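Long-range contacts in regulatory protein YycH-like domain-containing protein (Eubacterium rectale, PDB 5COZ), which is of unknown function but probably is an exported lipoprotein with a YycH-like regulatory domain: residues A[45-50]-A[299-304]; A[320-325]-A[342-347]. All coordinates share one frame; numbering follows the deposited sequence.

Interactions 1 and 2 are both buried strand pairings in one mixed sheet, their centres about 9 Å apart. They are joined by the antiparallel pairing of strands 295-311 and 314-330, where Glu304 OE2 and Tyr324 OH, 2.8 Å apart, meet. Interaction 1 is a parallel pairing between strands distant in sequence, and acidic and amide side chains crowd one of its faces, bridged by water and tied to basic residues. Interaction 2 is the antiparallel hairpin that follows in the chain; it buries more surface, 581 against 415 Å², and relies more on valine and tyrosine packing. Helix 276-288 touches residues of both.

Interaction 1: residues A[45-50]-A[299-304]; sequences IDSEIN and SEISLE
Ser47 opens the pairing with a CA-H...O contact to Ser299 O. Its hydroxyl, placed anti to its own backbone N (chi1 -175°), reaches forward to the carbonyl of the next residue, Ser47 OG donating to Glu48 O at 2.9 Å. A small hydroxyl suits this buried position because it can satisfy itself on the backbone. Glu48 then uses both its backbone polar atoms: N donates to Ser299 O, and O accepts from Ile301 N, which approaches from the opposite face of the Glu48 C=O plane to Ser47 OG. Two donors thus grip one oxygen. The Glu48 carboxylate rises on the same face as that of Glu300, with Glu48 OE1 and Glu300 OE1 4.4 Å apart; a water in contact with both, 2.7 Å from Glu48 OE1 and 2.6 Å from Glu300 OE1, lies between them. Salt bridges from Lys186 and Arg155 to Glu48 and from Arg227 to Glu300 probably offset the like charges. Ile49 faces the other way and lies alongside Ile301, pointing in the same direction, and the two CD1 methyls touch at 3.9 Å; Ile301 also packs on Leu280, and apolar, branched isoleucines suit this buried face turned to helix 276-288. At Asn50 the backbone N and O bond to Ile301 O and Leu303 N. Its amide ND2 donates to Glu300 OE2 over 2.7 Å, with the acceptor in the amide plane but the carboxylate met from above, the two planes 83° apart. Asn50 OD1 accepts from Lys186, so both ends of the amide are used. The alternation of N-H and C=O partners is that of parallel beta strands in a mixed sheet, and Ser299 and Glu300, both facing Tyr324, form a classic beta bulge at its edge with the next strand.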
ATOM      1  N   ILE A  45     -13.132  -1.101 -18.136  1.00  9.52           N
ATOM      2  CA  ILE A  45     -12.710  -1.835 -16.944  1.00  8.50           C
ATOM      3  C   ILE A  45     -11.515  -2.691 -17.339  1.00 11.42           C
ATOM      4  O   ILE A  45     -11.628  -3.498 -18.254  1.00 12.12           O
ATOM      5  CB  ILE A  45     -13.859  -2.701 -16.370  1.00 10.49           C
ATOM      6  CG1 ILE A  45     -15.075  -1.804 -15.977  1.00 11.76           C
ATOM      7  CG2 ILE A  45     -13.341  -3.525 -15.167  1.00 12.53           C
ATOM      8  CD1 ILE A  45     -16.279  -2.584 -15.573  1.00 16.82           C
ATOM      9  N   ASP A  46     -10.368  -2.530 -16.675  1.00  9.50           N
ATOM     10  CA  ASP A  46      -9.189  -3.393 -16.909  1.00 10.21           C
ATOM     11  C   ASP A  46      -8.559  -3.519 -15.543  1.00 11.49           C
ATOM     12  O   ASP A  46      -7.623  -2.787 -15.180  1.00 11.11           O
ATOM     13  CB  ASP A  46      -8.258  -2.788 -17.967  1.00 11.75           C
ATOM     14  CG  ASP A  46      -7.148  -3.716 -18.409  1.00 23.07           C
ATOM     15  OD1 ASP A  46      -7.037  -4.824 -17.846  1.00 21.31           O
ATOM     16  OD2 ASP A  46      -6.387  -3.331 -19.318  1.00 31.57           O
ATOM     17  N   SER A  47      -9.126  -4.436 -14.766  1.00  9.47           N
ATOM     18  CA  SER A  47      -8.949  -4.426 -13.338  1.00  8.95           C
ATOM     19  C   SER A  47      -8.492  -5.685 -12.678  1.00 10.49           C
ATOM     20  O   SER A  47      -8.940  -6.769 -13.011  1.00  9.61           O
ATOM     21  CB  SER A  47     -10.315  -4.062 -12.753  1.00 10.03           C
ATOM     22  OG  SER A  47     -10.370  -3.877 -11.346  1.00 12.61           O
ATOM     23  N   GLU A  48      -7.645  -5.511 -11.661  1.00  8.59           N
ATOM     24  CA  GLU A  48      -7.301  -6.570 -10.737  1.00  8.77           C
ATOM     25  C   GLU A  48      -8.481  -6.717  -9.780  1.00 10.89           C
ATOM     26  O   GLU A  48      -9.192  -5.734  -9.504  1.00  9.86           O
ATOM     27  CB  GLU A  48      -6.041  -6.208  -9.936  1.00  9.81           C
ATOM     28  CG  GLU A  48      -4.753  -6.301 -10.730  1.00 14.67           C
ATOM     29  CD  GLU A  48      -3.533  -6.189  -9.838  1.00 19.46           C
ATOM     30  OE1 GLU A  48      -3.263  -5.066  -9.353  1.00 17.39           O
ATOM     31  OE2 GLU A  48      -2.902  -7.234  -9.553  1.00 16.29           O
ATOM     32  N   ILE A  49      -8.699  -7.930  -9.280  1.00  7.95           N
ATOM     33  CA  ILE A  49      -9.672  -8.233  -8.238  1.00  6.69           C
ATOM     34  C   ILE A  49      -8.871  -8.765  -7.075  1.00  8.67           C
ATOM     35  O   ILE A  49      -8.166  -9.759  -7.241  1.00  9.14           O
ATOM     36  CB  ILE A  49     -10.739  -9.250  -8.703  1.00  8.98           C
ATOM     37  CG1 ILE A  49     -11.444  -8.802 -10.019  1.00  9.64           C
ATOM     38  CG2 ILE A  49     -11.745  -9.561  -7.574  1.00 10.53           C
ATOM     39  CD1 ILE A  49     -12.298  -7.524  -9.885  1.00 13.14           C
ATOM     40  N   ASN A  50      -8.925  -8.086  -5.930  1.00  7.31           N
ATOM     41  CA  ASN A  50      -8.118  -8.501  -4.773  1.00  6.94           C
ATOM     42  C   ASN A  50      -8.961  -8.811  -3.572  1.00  8.41           C
ATOM     43  O   ASN A  50      -9.570  -7.903  -2.959  1.00  6.70           O
ATOM     44  CB  ASN A  50      -7.135  -7.395  -4.406  1.00  6.52           C
ATOM     45  CG  ASN A  50      -5.913  -7.365  -5.273  1.00 11.59           C
ATOM     46  OD1 ASN A  50      -5.348  -8.420  -5.590  1.00 10.29           O
ATOM     47  ND2 ASN A  50      -5.424  -6.155  -5.586  1.00  9.68           N
ATOM     48  N   SER A 299      -9.309   0.181 -12.459  1.00  7.86           N
ATOM     49  CA  SER A 299      -8.070  -0.588 -12.420  1.00  6.67           C
ATOM     50  C   SER A 299      -7.996  -1.650 -11.313  1.00  7.85           C
ATOM     51  O   SER A 299      -7.176  -2.566 -11.419  1.00  7.80           O
ATOM     52  CB  SER A 299      -6.888   0.368 -12.270  1.00 10.22           C
ATOM     53  OG  SER A 299      -6.828   0.901 -10.951  1.00 13.30           O
ATOM     54  N   GLU A 300      -8.762  -1.490 -10.216  1.00  7.12           N
ATOM     55  CA  GLU A 300      -8.680  -2.474  -9.147  1.00  6.86           C
ATOM     56  C   GLU A 300      -9.934  -2.430  -8.281  1.00  7.65           C
ATOM     57  O   GLU A 300     -10.454  -1.343  -7.989  1.00  7.30           O
ATOM     58  CB  GLU A 300      -7.437  -2.189  -8.283  1.00  7.80           C
ATOM     59  CG  GLU A 300      -7.269  -3.145  -7.127  1.00  7.76           C
ATOM     60  CD  GLU A 300      -6.066  -2.934  -6.236  1.00 13.88           C
ATOM     61  OE1 GLU A 300      -5.114  -2.224  -6.629  1.00 14.96           O
ATOM     62  OE2 GLU A 300      -6.066  -3.545  -5.152  1.00 13.37           O
ATOM     63  N   ILE A 301     -10.395  -3.619  -7.847  1.00  6.45           N
ATOM     64  CA  ILE A 301     -11.459  -3.736  -6.862  1.00  5.78           C
ATOM     65  C   ILE A 301     -10.841  -4.561  -5.737  1.00  7.84           C
ATOM     66  O   ILE A 301     -10.340  -5.665  -5.996  1.00  7.51           O
ATOM     67  CB  ILE A 301     -12.748  -4.356  -7.417  1.00  8.49           C
ATOM     68  CG1 ILE A 301     -13.262  -3.553  -8.611  1.00  9.39           C
ATOM     69  CG2 ILE A 301     -13.814  -4.487  -6.289  1.00  8.37           C
ATOM     70  CD1 ILE A 301     -14.437  -4.325  -9.377  1.00 14.19           C
ATOM     71  N   SER A 302     -10.869  -4.047  -4.510  1.00  6.18           N
ATOM     72  CA  SER A 302     -10.122  -4.650  -3.416  1.00  5.36           C
ATOM     73  C   SER A 302     -10.904  -4.661  -2.128  1.00  6.22           C
ATOM     74  O   SER A 302     -11.484  -3.646  -1.748  1.00  6.48           O
ATOM     75  CB  SER A 302      -8.833  -3.834  -3.221  1.00  7.72           C
ATOM     76  OG  SER A 302      -8.032  -4.308  -2.145  1.00  7.76           O
ATOM     77  N   LEU A 303     -10.875  -5.796  -1.417  1.00  5.19           N
ATOM     78  CA  LEU A 303     -11.473  -5.955  -0.093  1.00  5.06           C
ATOM     79  C   LEU A 303     -10.423  -5.555   0.931  1.00  5.99           C
ATOM     80  O   LEU A 303      -9.338  -6.150   0.941  1.00  6.91           O
ATOM     81  CB  LEU A 303     -11.936  -7.410   0.120  1.00  5.33           C
ATOM     82  CG  LEU A 303     -12.403  -7.761   1.516  1.00  7.11           C
ATOM     83  CD1 LEU A 303     -13.646  -6.909   1.912  1.00  8.25           C
ATOM     84  CD2 LEU A 303     -12.721  -9.283   1.574  1.00  7.10           C
ATOM     85  N   GLU A 304     -10.725  -4.551   1.753  1.00  5.26           N
ATOM     86  CA  GLU A 304      -9.732  -4.048   2.696  1.00  4.67           C
ATOM     87  C   GLU A 304     -10.367  -3.766   4.034  1.00  5.46           C
ATOM     88  O   GLU A 304     -11.584  -3.675   4.141  1.00  5.61           O
ATOM     89  CB  GLU A 304      -9.055  -2.762   2.158  1.00  4.79           C
ATOM     90  CG  GLU A 304      -8.494  -2.976   0.752  1.00  7.14           C
ATOM     91  CD  GLU A 304      -7.755  -1.809   0.136  1.00  8.05           C
ATOM     92  OE1 GLU A 304      -7.718  -0.730   0.768  1.00  8.17           O
ATOM     93  OE2 GLU A 304      -7.303  -1.936  -1.029  1.00  7.51           O
TER
HETATM   94  O   HOH W   1      -4.232  -2.906 -11.406  1.00 32.55           O
HETATM   95  O   HOH W   2      -3.695  -2.444  -8.840  1.00 39.82           O

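Interaction 2: residues A[320-325]-A[342-347]; sequences VWVVYY and ALYDVY
Six backbone hydrogen bonds join Trp321 to Tyr347, Val323 to Asp345 and Tyr325 to Leu343, each a reciprocal antiparallel pair. Among the shortest, Leu343 N to Tyr325 O spans 2.8 Å. The non-hydrogen-bonded pairs, Val322 with Val346 and Tyr324 with Tyr344, alternate with these and put their side chains on the other face. A water links the strands further: it donates to Tyr344 O and lies 2.8 Å from Tyr325 OH, in the plane of that ring at its edge. The phenol can reach this water because chi1 of 69° sets the Tyr325 ring between its backbone N and carbonyl carbon, folded across toward the neighbouring strand. There Leu343 CB sits over one ring face, a CH-pi contact 3.8 Å from the centroid, and Leu343 CD1 touches CE2. Along the same ring, Asp345 OD2 comes to 3.3 Å from Tyr325 CE1, the carboxylate tilted only 21° from the ring plane; its charge is met by Lys286. At the far end of this face Tyr347 brings its ring edge to Trp321 O, while its CB packs on Trp321 CB. The opposite face is packed by valines and tyrosines: Val320 CB meets Val346 CG1 at 3.7 Å, Val322 CG1 faces Val346 CG2, and Tyr324 CD2 abuts Tyr344 CB, the Tyr324 hydroxyl being bonded to Glu304. Beta-branched and aromatic residues suit such extended, buried strands. Helix 276-288 covers the face of Trp321, Tyr325 and Tyr347, with Glu283 holding the Tyr347 hydroxyl, and strand 295-311 lies along the other edge of strand 314-330, making this hairpin strand a central one in the sheet.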
ATOM      1  N   VAL A 320     -14.253  -2.823   3.904  1.00  6.18           N
ATOM      2  CA  VAL A 320     -14.697  -1.966   2.816  1.00  4.52           C
ATOM      3  C   VAL A 320     -14.320  -2.613   1.491  1.00  6.69           C
ATOM      4  O   VAL A 320     -13.336  -3.362   1.408  1.00  6.33           O
ATOM      5  CB  VAL A 320     -14.088  -0.517   2.905  1.00  6.77           C
ATOM      6  CG1 VAL A 320     -14.613   0.206   4.137  1.00  6.76           C
ATOM      7  CG2 VAL A 320     -12.551  -0.510   2.876  1.00  7.23           C
ATOM      8  N   TRP A 321     -15.087  -2.289   0.443  1.00  5.88           N
ATOM      9  CA  TRP A 321     -14.700  -2.554  -0.935  1.00  5.57           C
ATOM     10  C   TRP A 321     -14.189  -1.249  -1.522  1.00  7.01           C
ATOM     11  O   TRP A 321     -14.911  -0.242  -1.469  1.00  7.17           O
ATOM     12  CB  TRP A 321     -15.887  -3.067  -1.755  1.00  5.84           C
ATOM     13  CG  TRP A 321     -16.245  -4.497  -1.518  1.00  6.05           C
ATOM     14  CD1 TRP A 321     -17.372  -4.968  -0.909  1.00  8.48           C
ATOM     15  CD2 TRP A 321     -15.539  -5.645  -2.006  1.00  5.87           C
ATOM     16  NE1 TRP A 321     -17.399  -6.350  -0.958  1.00  8.66           N
ATOM     17  CE2 TRP A 321     -16.299  -6.788  -1.651  1.00  8.45           C
ATOM     18  CE3 TRP A 321     -14.330  -5.822  -2.702  1.00  6.23           C
ATOM     19  CZ2 TRP A 321     -15.898  -8.091  -1.977  1.00  8.12           C
ATOM     20  CZ3 TRP A 321     -13.936  -7.118  -3.042  1.00  8.03           C
ATOM     21  CH2 TRP A 321     -14.710  -8.233  -2.673  1.00  8.67           C
ATOM     22  N   VAL A 322     -12.942  -1.245  -2.013  1.00  6.11           N
ATOM     23  CA  VAL A 322     -12.342  -0.052  -2.601  1.00  5.31           C
ATOM     24  C   VAL A 322     -12.280  -0.259  -4.097  1.00  7.39           C
ATOM     25  O   VAL A 322     -11.839  -1.322  -4.549  1.00  7.33           O
ATOM     26  CB  VAL A 322     -10.925   0.239  -2.040  1.00  6.86           C
ATOM     27  CG1 VAL A 322     -10.438   1.593  -2.565  1.00  6.76           C
ATOM     28  CG2 VAL A 322     -10.945   0.249  -0.509  1.00  7.12           C
ATOM     29  N   VAL A 323     -12.699   0.747  -4.875  1.00  5.49           N
ATOM     30  CA  VAL A 323     -12.562   0.724  -6.324  1.00  5.63           C
ATOM     31  C   VAL A 323     -11.566   1.802  -6.701  1.00  7.27           C
ATOM     32  O   VAL A 323     -11.791   2.979  -6.455  1.00  7.62           O
ATOM     33  CB  VAL A 323     -13.907   0.927  -7.072  1.00  7.59           C
ATOM     34  CG1 VAL A 323     -13.704   0.882  -8.595  1.00  9.27           C
ATOM     35  CG2 VAL A 323     -14.915  -0.131  -6.639  1.00  7.83           C
ATOM     36  N   TYR A 324     -10.452   1.382  -7.317  1.00  6.07           N
ATOM     37  CA  TYR A 324      -9.424   2.299  -7.786  1.00  5.37           C
ATOM     38  C   TYR A 324      -9.638   2.480  -9.266  1.00  7.51           C
ATOM     39  O   TYR A 324      -9.858   1.482  -9.978  1.00  7.49           O
ATOM     40  CB  TYR A 324      -8.022   1.723  -7.513  1.00  5.76           C
ATOM     41  CG  TYR A 324      -7.762   1.453  -6.046  1.00  5.40           C
ATOM     42  CD1 TYR A 324      -8.028   0.199  -5.491  1.00  5.46           C
ATOM     43  CD2 TYR A 324      -7.136   2.403  -5.241  1.00  6.33           C
ATOM     44  CE1 TYR A 324      -7.718  -0.086  -4.157  1.00  6.83           C
ATOM     45  CE2 TYR A 324      -6.833   2.131  -3.905  1.00  6.09           C
ATOM     46  CZ  TYR A 324      -7.088   0.875  -3.381  1.00  6.90           C
ATOM     47  OH  TYR A 324      -6.815   0.607  -2.062  1.00  7.97           O
ATOM     48  N   TYR A 325      -9.618   3.751  -9.732  1.00  5.59           N
ATOM     49  CA  TYR A 325      -9.828   3.995 -11.142  1.00  5.27           C
ATOM     50  C   TYR A 325      -9.042   5.194 -11.597  1.00  7.52           C
ATOM     51  O   TYR A 325      -8.633   6.008 -10.781  1.00  8.71           O
ATOM     52  CB  TYR A 325     -11.347   4.173 -11.436  1.00  7.08           C
ATOM     53  CG  TYR A 325     -11.947   5.441 -10.858  1.00  6.80           C
ATOM     54  CD1 TYR A 325     -12.432   5.479  -9.554  1.00  7.49           C
ATOM     55  CD2 TYR A 325     -12.085   6.590 -11.640  1.00  7.75           C
ATOM     56  CE1 TYR A 325     -13.013   6.640  -9.032  1.00  6.47           C
ATOM     57  CE2 TYR A 325     -12.652   7.753 -11.127  1.00  8.23           C
ATOM     58  CZ  TYR A 325     -13.104   7.776  -9.819  1.00  8.76           C
ATOM     59  OH  TYR A 325     -13.688   8.936  -9.328  1.00 12.53           O
ATOM     60  N   ALA A 342      -5.279   9.348 -10.826  1.00  6.81           N
ATOM     61  CA  ALA A 342      -5.541   8.144 -10.029  1.00  6.21           C
ATOM     62  C   ALA A 342      -6.528   8.500  -8.908  1.00  8.80           C
ATOM     63  O   ALA A 342      -6.210   9.315  -8.037  1.00  9.13           O
ATOM     64  CB  ALA A 342      -4.232   7.628  -9.456  1.00  7.14           C
ATOM     65  N   LEU A 343      -7.740   7.893  -8.955  1.00  6.62           N
ATOM     66  CA  LEU A 343      -8.818   8.214  -8.040  1.00  6.32           C
ATOM     67  C   LEU A 343      -9.352   6.931  -7.403  1.00  7.20           C
ATOM     68  O   LEU A 343      -8.902   5.825  -7.737  1.00  7.39           O
ATOM     69  CB  LEU A 343      -9.910   8.936  -8.825  1.00  6.72           C
ATOM     70  CG  LEU A 343      -9.481  10.272  -9.475  1.00  9.12           C
ATOM     71  CD1 LEU A 343     -10.533  10.754 -10.454  1.00 11.09           C
ATOM     72  CD2 LEU A 343      -9.231  11.352  -8.414  1.00  9.87           C
ATOM     73  N   TYR A 344     -10.286   7.074  -6.449  1.00  6.87           N
ATOM     74  CA  TYR A 344     -10.822   5.878  -5.818  1.00  5.88           C
ATOM     75  C   TYR A 344     -12.173   6.191  -5.199  1.00  8.66           C
ATOM     76  O   TYR A 344     -12.494   7.351  -4.899  1.00  8.24           O
ATOM     77  CB  TYR A 344      -9.830   5.320  -4.756  1.00  7.07           C
ATOM     78  CG  TYR A 344      -9.723   6.212  -3.543  1.00  7.14           C
ATOM     79  CD1 TYR A 344      -8.975   7.386  -3.575  1.00  9.29           C
ATOM     80  CD2 TYR A 344     -10.348   5.874  -2.353  1.00  7.81           C
ATOM     81  CE1 TYR A 344      -8.940   8.253  -2.478  1.00  9.87           C
ATOM     82  CE2 TYR A 344     -10.275   6.702  -1.236  1.00  9.00           C
ATOM     83  CZ  TYR A 344      -9.584   7.892  -1.307  1.00 13.27           C
ATOM     84  OH  TYR A 344      -9.567   8.685  -0.191  1.00 18.04           O
ATOM     85  N   ASP A 345     -12.949   5.116  -4.978  1.00  6.92           N
ATOM     86  CA  ASP A 345     -14.221   5.151  -4.283  1.00  6.67           C
ATOM     87  C   ASP A 345     -14.202   4.065  -3.219  1.00  7.86           C
ATOM     88  O   ASP A 345     -13.491   3.065  -3.361  1.00  7.09           O
ATOM     89  CB  ASP A 345     -15.383   4.976  -5.258  1.00  8.05           C
ATOM     90  CG  ASP A 345     -15.742   6.279  -5.972  1.00 10.79           C
ATOM     91  OD1 ASP A 345     -15.977   7.304  -5.273  1.00 14.71           O
ATOM     92  OD2 ASP A 345     -15.807   6.276  -7.228  1.00 11.78           O
ATOM     93  N   VAL A 346     -14.963   4.264  -2.142  1.00  6.67           N
ATOM     94  CA  VAL A 346     -14.977   3.329  -1.021  1.00  5.51           C
ATOM     95  C   VAL A 346     -16.404   3.010  -0.643  1.00  7.04           C
ATOM     96  O   VAL A 346     -17.219   3.924  -0.523  1.00  8.09           O
ATOM     97  CB  VAL A 346     -14.218   3.883   0.216  1.00  8.76           C
ATOM     98  CG1 VAL A 346     -14.111   2.816   1.308  1.00  8.31           C
ATOM     99  CG2 VAL A 346     -12.820   4.371  -0.143  1.00  7.96           C
ATOM    100  N   TYR A 347     -16.685   1.730  -0.434  1.00  6.17           N
ATOM    101  CA  TYR A 347     -17.998   1.249  -0.028  1.00  6.13           C
ATOM    102  C   TYR A 347     -17.917   0.490   1.267  1.00  6.75           C
ATOM    103  O   TYR A 347     -17.020  -0.330   1.428  1.00  7.61           O
ATOM    104  CB  TYR A 347     -18.553   0.298  -1.109  1.00  7.47           C
ATOM    105  CG  TYR A 347     -18.882   0.999  -2.398  1.00  6.86           C
ATOM    106  CD1 TYR A 347     -17.890   1.281  -3.339  1.00  7.62           C
ATOM    107  CD2 TYR A 347     -20.198   1.323  -2.717  1.00  8.72           C
ATOM    108  CE1 TYR A 347     -18.195   1.967  -4.516  1.00  6.94           C
ATOM    109  CE2 TYR A 347     -20.513   1.989  -3.892  1.00  9.76           C
ATOM    110  CZ  TYR A 347     -19.511   2.312  -4.785  1.00 11.16           C
ATOM    111  OH  TYR A 347     -19.889   2.957  -5.928  1.00 11.00           O
TER
HETATM  112  O   HOH W   3     -14.044   9.299  -6.533  1.00 22.19           O